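Local coordinates for Atu0111 protein (Agrobacterium tumefaciens, PDB 2FSQ) that is of unknown function but has the alpha-beta build of the 2H clan, whose characterised members are largely phosphoesterases, so it may act on a phosphate ester, at residues P99-T104 against T109-V114; Y117-L122 against E234-D239; M133-L138 against E207-A212. One frame throughout, in Å; residues are numbered along the deposited sequence. Where two conformers were deposited one is given.

Contact 1 (P99-T104 against T109-V114); sequences PYWPQT and TPIDAV
The backbone oxygen of T109 accepts a hydrogen bond from NH1 of R96, and the indole of W101 lays its six-membered edge against it. T109 O lies near the ring plane, 3.9 Å from W101 CZ2. The slightly positive C-H edge of an aromatic ring can face a carbonyl oxygen in this way, a weak electrostatic contact without a formal bond. Two aliphatic groups also meet the six-membered ring. CD1 of I111 lies near the ring plane, 4.0 Å from W101 CH2, while CG2 of V114 comes in obliquely, 3.8 Å from W101 CZ2. W101 reaches this far because its CG stands anti to the backbone N (chi1 -162°), which throws the long, flat side chain across the turn. Its NE1 makes weak hydrogen bonds to the carbonyls of L105 and P106, so the indole N-H finds weak partners inside the loop it spans. T109 OG1 is likewise bonded to P106 O. P110 stands at the N-cap position, right before the helix, and P110 O accepts from V114 N at 3.2 Å. W101 and V114 both rest on V91 of strand 84-92. The whole is a compact loop folded round a buried tryptophan, leading into the N-terminal turn of helix 111-121.

Contact 2 (Y117-L122 against E234-D239); sequences YYRDRL and ELVVFD
R119 lies with its aliphatic chain and guanidinium against L235 and V236. Its NH2 is 3.6 Å from L235 CD2, and L235 CB sits over one face of the guanidinium, displaced toward the rim of the flat group. Nearer the helix, R119 CG meets V236 CG2 at 3.9 Å. The arginine chain runs out with CG anti to the backbone N (chi1 -172°) and then bends at chi3 (-85°), a kink that turns the charged end over the leucine. Three residues further on, just past the end of helix 111-121, L122 faces F238. Its CD2 packs 4.1 Å from CZ at the far end of the phenyl ring, the two side chains meeting at about a right angle, and the backbone O of L122 lies near the ring plane, 3.9 Å from F238 CE1.

Behind this first shell, the strand carries a classic beta bulge: L235 and V236 both face F223 of strand 222-226, and these two consecutive residues both direct their CB toward the helix. Branched V236 suits a strand, while L235, flexible and apolar, offers CB and CD2 to the flat guanidinium. F238 is held in turn by an edge-to-face contact with F163 and by the ring of F125. L122 rests on F163, F166 and F223, and L122 N is bonded to Y118 O at 2.7 Å.

No hydrogen bond crosses between the two segments, so cohesion comes from apolar contact around the buried L122, while at the exposed border R119 lends its methylenes and a guanidinium face to the packing and its charge probably remains hydrated.

Contact 3 (M133-L138 against E207-A212); sequences MRVTGL and EKLRVA
Apolar contacts join V135 and L138 of the strand to L209 of helix 195-212. L209 CD2 meets L138 CD2 at 4.2 Å. The same methyl approaches V135 CG1 at 4.0 Å, but V135 was modelled in two conformers, so this second contact is less certain. With CG anti to the backbone N (chi1 -180°), L209 extends from the helix toward the sheet, where it also touches M143 of the neighbouring strand and A58 and T62 of helix 54-67. Valine, branched at CB, suits an extended strand, and leucine, branched one carbon later, suits a helix that must reach down to it. Further along the strand, T136 and G137 form a classic beta bulge opposite V144, and after it L138 points back to the helix.

The polar contacts run through one water. It accepts from R210 NE at 2.8 Å and, over a longer 3.3 Å, from R134 NH1, lying in the plane of each guanidinium at its edge. It donates to V135 O at 2.8 Å. Strand 133-139 is an edge strand of its three-stranded sheet, and V135 O meets R210 as well as the water: R210 CG comes within 3.6 Å of V135 O, a C-H approach without a hydrogen bond. R134 NE is fixed separately by A148 O.

The third interaction is electrostatic: R134 NH1 and R210 NH2, both cationic, stand 4.6 Å apart without touching.

Helix and strand run antiparallel, at 170°, with their axes 8.8 Å apart. Buried hydrocarbon draws the two elements together, while at the edge the water's oxygen, shared by both arginines, probably offsets part of their mutual repulsion.

From the N terminus, contact 1 comes first, closing a short loop, with only four intervening residues, onto the first turn of helix 111-121. Contact 2 opens further along that same helix and closes near the C terminus, a loop of 111 residues that joins the helix to an edge strand of the four-stranded sheet. Contact 3 is nested within it, tying an edge strand of the three-stranded sheet to helix 195-212; none of the loops cross. Contacts 1 and 2 touch through a probable hydrogen bond between T104 OG1 and Y117 OH (3.0 Å). Contact 3 lies on the opposite side of the chain's centre from contact 1, their centres about 36 Å apart.

Contact 1 (P99-T104 against T109-V114)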
# COMPACT_ATOMS: atom_id res chain seq x y z
N PRO A 99 15.57 11.55 -1.55
CA PRO A 99 15.77 10.72 -0.38
C PRO A 99 15.02 9.40 -0.43
O PRO A 99 14.63 8.87 0.63
CB PRO A 99 15.19 11.59 0.74
CG PRO A 99 14.01 12.21 0.09
CD PRO A 99 14.43 12.48 -1.35
N TYR A 100 14.83 8.86 -1.63
CA TYR A 100 14.10 7.59 -1.81
C TYR A 100 15.06 6.44 -2.10
O TYR A 100 14.64 5.37 -2.54
CB TYR A 100 13.08 7.73 -2.95
CG TYR A 100 12.20 8.94 -2.83
CD1 TYR A 100 12.52 10.13 -3.49
CD2 TYR A 100 11.10 8.94 -1.98
CE1 TYR A 100 11.72 11.25 -3.36
CE2 TYR A 100 10.31 10.06 -1.83
CZ TYR A 100 10.63 11.22 -2.51
OH TYR A 100 9.82 12.32 -2.35
N TRP A 101 16.34 6.68 -1.83
CA TRP A 101 17.43 5.77 -2.19
C TRP A 101 18.51 5.96 -1.12
O TRP A 101 18.67 7.07 -0.61
CB TRP A 101 17.98 6.19 -3.54
CG TRP A 101 18.80 5.19 -4.26
CD1 TRP A 101 20.16 5.03 -4.21
CD2 TRP A 101 18.32 4.20 -5.19
NE1 TRP A 101 20.55 4.02 -5.04
CE2 TRP A 101 19.45 3.48 -5.65
CE3 TRP A 101 17.05 3.87 -5.69
CZ2 TRP A 101 19.33 2.43 -6.57
CZ3 TRP A 101 16.95 2.82 -6.60
CH2 TRP A 101 18.08 2.13 -7.04
N PRO A 102 19.25 4.89 -0.78
CA PRO A 102 20.33 5.09 0.18
C PRO A 102 21.48 5.88 -0.42
O PRO A 102 21.93 5.54 -1.50
CB PRO A 102 20.79 3.67 0.51
CG PRO A 102 20.44 2.86 -0.67
CD PRO A 102 19.15 3.49 -1.22
N GLN A 103 21.95 6.93 0.25
CA GLN A 103 23.05 7.72 -0.32
C GLN A 103 24.34 6.92 -0.50
O GLN A 103 25.17 7.30 -1.31
CB GLN A 103 23.33 8.98 0.50
CG GLN A 103 24.24 9.99 -0.24
CD GLN A 103 24.23 11.37 0.38
OE1 GLN A 103 23.99 11.54 1.58
NE2 GLN A 103 24.52 12.37 -0.43
N THR A 104 24.48 5.82 0.23
CA THR A 104 25.69 4.99 0.09
C THR A 104 25.75 4.20 -1.23
O THR A 104 26.80 3.66 -1.56
CB THR A 104 25.77 3.98 1.22
OG1 THR A 104 24.59 3.18 1.19
CG2 THR A 104 25.86 4.69 2.56
N THR A 109 22.49 1.65 -9.48
CA THR A 109 22.68 0.27 -9.01
C THR A 109 21.49 -0.57 -9.46
O THR A 109 20.33 -0.14 -9.27
CB THR A 109 22.77 0.20 -7.47
OG1 THR A 109 23.86 1.02 -7.03
CG2 THR A 109 22.96 -1.25 -6.97
N PRO A 110 21.74 -1.74 -10.07
CA PRO A 110 20.62 -2.62 -10.41
C PRO A 110 19.76 -2.94 -9.19
O PRO A 110 20.29 -3.12 -8.08
CB PRO A 110 21.31 -3.89 -10.92
CG PRO A 110 22.63 -3.37 -11.47
CD PRO A 110 23.04 -2.33 -10.48
N ILE A 111 18.44 -2.98 -9.38
CA ILE A 111 17.52 -3.28 -8.29
C ILE A 111 17.93 -4.57 -7.54
O ILE A 111 17.95 -4.58 -6.31
CB ILE A 111 16.04 -3.33 -8.78
CG1 ILE A 111 15.60 -1.97 -9.35
CG2 ILE A 111 15.09 -3.76 -7.65
CD1 ILE A 111 15.65 -0.82 -8.36
N ASP A 112 18.33 -5.62 -8.26
CA ASP A 112 18.72 -6.87 -7.58
C ASP A 112 19.92 -6.72 -6.64
O ASP A 112 19.98 -7.40 -5.61
CB ASP A 112 18.98 -7.99 -8.59
CG ASP A 112 17.70 -8.61 -9.13
OD1 ASP A 112 16.58 -8.27 -8.65
OD2 ASP A 112 17.82 -9.46 -10.03
N ALA A 113 20.88 -5.87 -7.01
CA ALA A 113 22.02 -5.60 -6.13
C ALA A 113 21.61 -4.81 -4.88
O ALA A 113 22.15 -5.01 -3.80
CB ALA A 113 23.17 -4.91 -6.89
N VAL A 114 20.62 -3.92 -5.01
CA VAL A 114 20.12 -3.24 -3.82
C VAL A 114 19.43 -4.25 -2.88
O VAL A 114 19.61 -4.21 -1.66
CB VAL A 114 19.16 -2.07 -4.16
CG1 VAL A 114 18.80 -1.33 -2.90
CG2 VAL A 114 19.80 -1.10 -5.18

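Contact 2 (Y117-L122 against E234-D239)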
# COMPACT_ATOMS: atom_id res chain seq x y z
N TYR A 117 22.09 -6.06 -0.92
CA TYR A 117 22.65 -5.18 0.12
C TYR A 117 21.73 -5.15 1.33
O TYR A 117 22.19 -5.30 2.47
CB TYR A 117 22.92 -3.78 -0.48
CG TYR A 117 23.23 -2.61 0.46
CD1 TYR A 117 24.52 -2.39 0.97
CD2 TYR A 117 22.25 -1.66 0.76
CE1 TYR A 117 24.80 -1.27 1.80
CE2 TYR A 117 22.52 -0.54 1.57
CZ TYR A 117 23.80 -0.35 2.09
OH TYR A 117 24.06 0.77 2.90
N TYR A 118 20.43 -5.03 1.08
CA TYR A 118 19.47 -5.00 2.15
C TYR A 118 19.23 -6.35 2.83
O TYR A 118 19.10 -6.41 4.06
CB TYR A 118 18.16 -4.43 1.63
CG TYR A 118 18.18 -2.94 1.41
CD1 TYR A 118 18.92 -2.09 2.24
CD2 TYR A 118 17.40 -2.37 0.42
CE1 TYR A 118 18.92 -0.71 2.05
CE2 TYR A 118 17.38 -0.99 0.22
CZ TYR A 118 18.13 -0.18 1.04
OH TYR A 118 18.08 1.18 0.86
N ARG A 119 19.14 -7.42 2.04
CA ARG A 119 18.99 -8.77 2.62
C ARG A 119 20.09 -9.04 3.64
O ARG A 119 19.84 -9.60 4.71
CB ARG A 119 18.98 -9.84 1.53
CG ARG A 119 18.62 -11.24 2.04
CD ARG A 119 19.22 -12.32 1.15
NE ARG A 119 18.41 -12.65 -0.02
CZ ARG A 119 17.44 -13.57 -0.04
NH1 ARG A 119 17.13 -14.25 1.06
NH2 ARG A 119 16.78 -13.82 -1.16
N ASP A 120 21.31 -8.60 3.31
CA ASP A 120 22.46 -8.73 4.20
C ASP A 120 22.32 -7.82 5.42
O ASP A 120 22.51 -8.27 6.55
CB ASP A 120 23.76 -8.40 3.45
CG ASP A 120 24.97 -8.36 4.38
OD1 ASP A 120 25.17 -9.32 5.15
OD2 ASP A 120 25.71 -7.36 4.33
N ARG A 121 21.99 -6.56 5.20
CA ARG A 121 21.86 -5.61 6.29
C ARG A 121 20.75 -6.02 7.24
O ARG A 121 20.89 -5.87 8.45
CB ARG A 121 21.58 -4.21 5.76
CG ARG A 121 22.78 -3.53 5.19
CD ARG A 121 22.41 -2.17 4.64
NE ARG A 121 22.14 -1.18 5.68
CZ ARG A 121 23.05 -0.59 6.44
NH1 ARG A 121 24.34 -0.92 6.33
NH2 ARG A 121 22.69 0.31 7.34
N LEU A 122 19.66 -6.55 6.68
CA LEU A 122 18.48 -6.91 7.48
C LEU A 122 18.61 -8.23 8.26
O LEU A 122 17.70 -8.60 9.00
CB LEU A 122 17.23 -6.94 6.61
CG LEU A 122 16.78 -5.56 6.09
CD1 LEU A 122 15.86 -5.73 4.89
CD2 LEU A 122 16.13 -4.73 7.20
N GLU A 234 8.31 -12.85 -0.69
CA GLU A 234 8.95 -12.69 0.61
C GLU A 234 10.36 -13.26 0.63
O GLU A 234 10.58 -14.42 0.28
CB GLU A 234 8.12 -13.32 1.73
CG GLU A 234 6.73 -12.71 1.91
CD GLU A 234 6.05 -13.20 3.17
OE1 GLU A 234 6.42 -14.30 3.65
OE2 GLU A 234 5.13 -12.52 3.65
N LEU A 235 11.30 -12.43 1.06
CA LEU A 235 12.71 -12.84 1.13
C LEU A 235 13.18 -13.00 2.57
O LEU A 235 13.88 -13.97 2.90
CB LEU A 235 13.61 -11.85 0.37
CG LEU A 235 13.29 -11.61 -1.11
CD1 LEU A 235 14.20 -10.53 -1.69
CD2 LEU A 235 13.38 -12.90 -1.94
N VAL A 236 12.81 -12.05 3.44
CA VAL A 236 13.18 -12.11 4.85
C VAL A 236 11.95 -11.81 5.68
O VAL A 236 11.38 -10.73 5.55
CB VAL A 236 14.27 -11.07 5.23
CG1 VAL A 236 14.68 -11.24 6.70
CG2 VAL A 236 15.50 -11.18 4.33
N VAL A 237 11.55 -12.76 6.52
CA VAL A 237 10.38 -12.57 7.37
C VAL A 237 10.81 -12.15 8.77
O VAL A 237 11.69 -12.78 9.39
CB VAL A 237 9.52 -13.87 7.43
CG1 VAL A 237 8.33 -13.67 8.36
CG2 VAL A 237 9.07 -14.25 6.03
N PHE A 238 10.17 -11.11 9.29
CA PHE A 238 10.50 -10.60 10.61
C PHE A 238 9.47 -11.10 11.61
O PHE A 238 8.66 -10.34 12.13
CB PHE A 238 10.59 -9.06 10.58
CG PHE A 238 11.55 -8.55 9.54
CD1 PHE A 238 12.91 -8.75 9.69
CD2 PHE A 238 11.08 -7.89 8.40
CE1 PHE A 238 13.81 -8.28 8.73
CE2 PHE A 238 11.96 -7.42 7.44
CZ PHE A 238 13.32 -7.62 7.60
N ASP A 239 9.49 -12.42 11.85
CA ASP A 239 8.52 -13.06 12.73
C ASP A 239 9.14 -13.40 14.08
O ASP A 239 10.12 -12.78 14.49
CB ASP A 239 7.88 -14.30 12.07
CG ASP A 239 8.89 -15.36 11.65
OD1 ASP A 239 10.12 -15.14 11.76
OD2 ASP A 239 8.43 -16.43 11.19

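Contact 3 (M133-L138 against E207-A212)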
# COMPACT_ATOMS: atom_id res chain seq x y z
N MSE A 133 -3.49 -3.62 13.66
CA MSE A 133 -3.99 -2.48 12.90
C MSE A 133 -5.49 -2.63 12.68
O MSE A 133 -6.02 -3.76 12.69
CB MSE A 133 -3.29 -2.37 11.54
CG MSE A 133 -1.76 -2.42 11.60
SE MSE A 133 -0.96 -0.85 12.45
CE MSE A 133 -1.31 0.52 11.12
N ARG A 134 -6.18 -1.51 12.47
CA ARG A 134 -7.62 -1.50 12.18
C ARG A 134 -7.88 -0.55 11.03
O ARG A 134 -7.10 0.40 10.79
CB ARG A 134 -8.47 -1.10 13.39
CG ARG A 134 -8.20 0.27 13.91
CD ARG A 134 -9.07 0.46 15.12
NE ARG A 134 -8.70 1.64 15.90
CZ ARG A 134 -9.37 2.78 15.83
NH1 ARG A 134 -10.41 2.89 15.01
NH2 ARG A 134 -8.98 3.80 16.58
N VAL A 135 -8.97 -0.79 10.30
CA VAL A 135 -9.37 0.09 9.19
C VAL A 135 -10.19 1.28 9.69
O VAL A 135 -11.16 1.11 10.42
CB VAL A 135 -10.12 -0.69 8.07
CG1 VAL A 135 -11.45 -1.30 8.58
CG2 VAL A 135 -10.36 0.20 6.83
N THR A 136 -9.78 2.48 9.28
CA THR A 136 -10.43 3.71 9.73
C THR A 136 -11.12 4.47 8.61
O THR A 136 -11.94 5.35 8.88
CB THR A 136 -9.43 4.64 10.40
OG1 THR A 136 -8.36 4.90 9.50
CG2 THR A 136 -8.84 3.95 11.63
N GLY A 137 -10.83 4.14 7.35
CA GLY A 137 -11.46 4.85 6.23
C GLY A 137 -11.40 4.00 4.99
O GLY A 137 -10.58 3.09 4.91
N LEU A 138 -12.26 4.34 4.02
CA LEU A 138 -12.27 3.69 2.71
C LEU A 138 -12.34 4.74 1.64
O LEU A 138 -13.03 5.75 1.78
CB LEU A 138 -13.50 2.78 2.54
CG LEU A 138 -13.59 1.35 3.04
CD1 LEU A 138 -14.84 0.70 2.47
CD2 LEU A 138 -12.35 0.58 2.65
N GLU A 207 -18.41 0.58 7.35
CA GLU A 207 -18.99 0.08 8.60
C GLU A 207 -19.14 -1.45 8.58
O GLU A 207 -18.93 -2.10 9.60
CB GLU A 207 -20.28 0.82 8.99
CG GLU A 207 -21.44 0.78 8.01
CD GLU A 207 -22.78 1.17 8.64
OE1 GLU A 207 -22.82 1.46 9.87
OE2 GLU A 207 -23.81 1.20 7.92
N LYS A 208 -19.46 -2.01 7.42
CA LYS A 208 -19.56 -3.46 7.25
C LYS A 208 -18.20 -4.13 7.46
O LYS A 208 -18.09 -5.16 8.13
CB LYS A 208 -20.17 -3.82 5.89
CG LYS A 208 -20.32 -5.31 5.61
CD LYS A 208 -20.88 -5.56 4.22
CE LYS A 208 -20.98 -7.05 3.95
NZ LYS A 208 -21.57 -7.36 2.63
N LEU A 209 -17.16 -3.52 6.89
CA LEU A 209 -15.81 -4.05 7.01
C LEU A 209 -15.29 -3.99 8.45
O LEU A 209 -14.66 -4.94 8.92
CB LEU A 209 -14.87 -3.29 6.06
CG LEU A 209 -13.42 -3.72 6.04
CD1 LEU A 209 -13.26 -5.18 5.65
CD2 LEU A 209 -12.65 -2.84 5.08
N ARG A 210 -15.53 -2.87 9.12
CA ARG A 210 -15.10 -2.70 10.52
C ARG A 210 -15.73 -3.74 11.45
O ARG A 210 -15.09 -4.20 12.40
CB ARG A 210 -15.42 -1.29 11.02
CG ARG A 210 -14.47 -0.22 10.48
CD ARG A 210 -14.88 1.16 10.99
NE ARG A 210 -14.54 1.30 12.41
CZ ARG A 210 -15.29 1.93 13.31
NH1 ARG A 210 -16.44 2.49 12.97
NH2 ARG A 210 -14.87 1.99 14.57
N VAL A 211 -16.97 -4.11 11.17
CA VAL A 211 -17.62 -5.17 11.94
C VAL A 211 -17.06 -6.55 11.61
O VAL A 211 -16.83 -7.38 12.50
CB VAL A 211 -19.16 -5.15 11.76
CG1 VAL A 211 -19.81 -6.38 12.40
CG2 VAL A 211 -19.74 -3.86 12.35
N ALA A 212 -16.86 -6.81 10.32
CA ALA A 212 -16.40 -8.13 9.88
C ALA A 212 -14.94 -8.38 10.19
O ALA A 212 -14.53 -9.54 10.38
CB ALA A 212 -16.64 -8.30 8.38
O HOH W 1 -11.87 0.65 13.10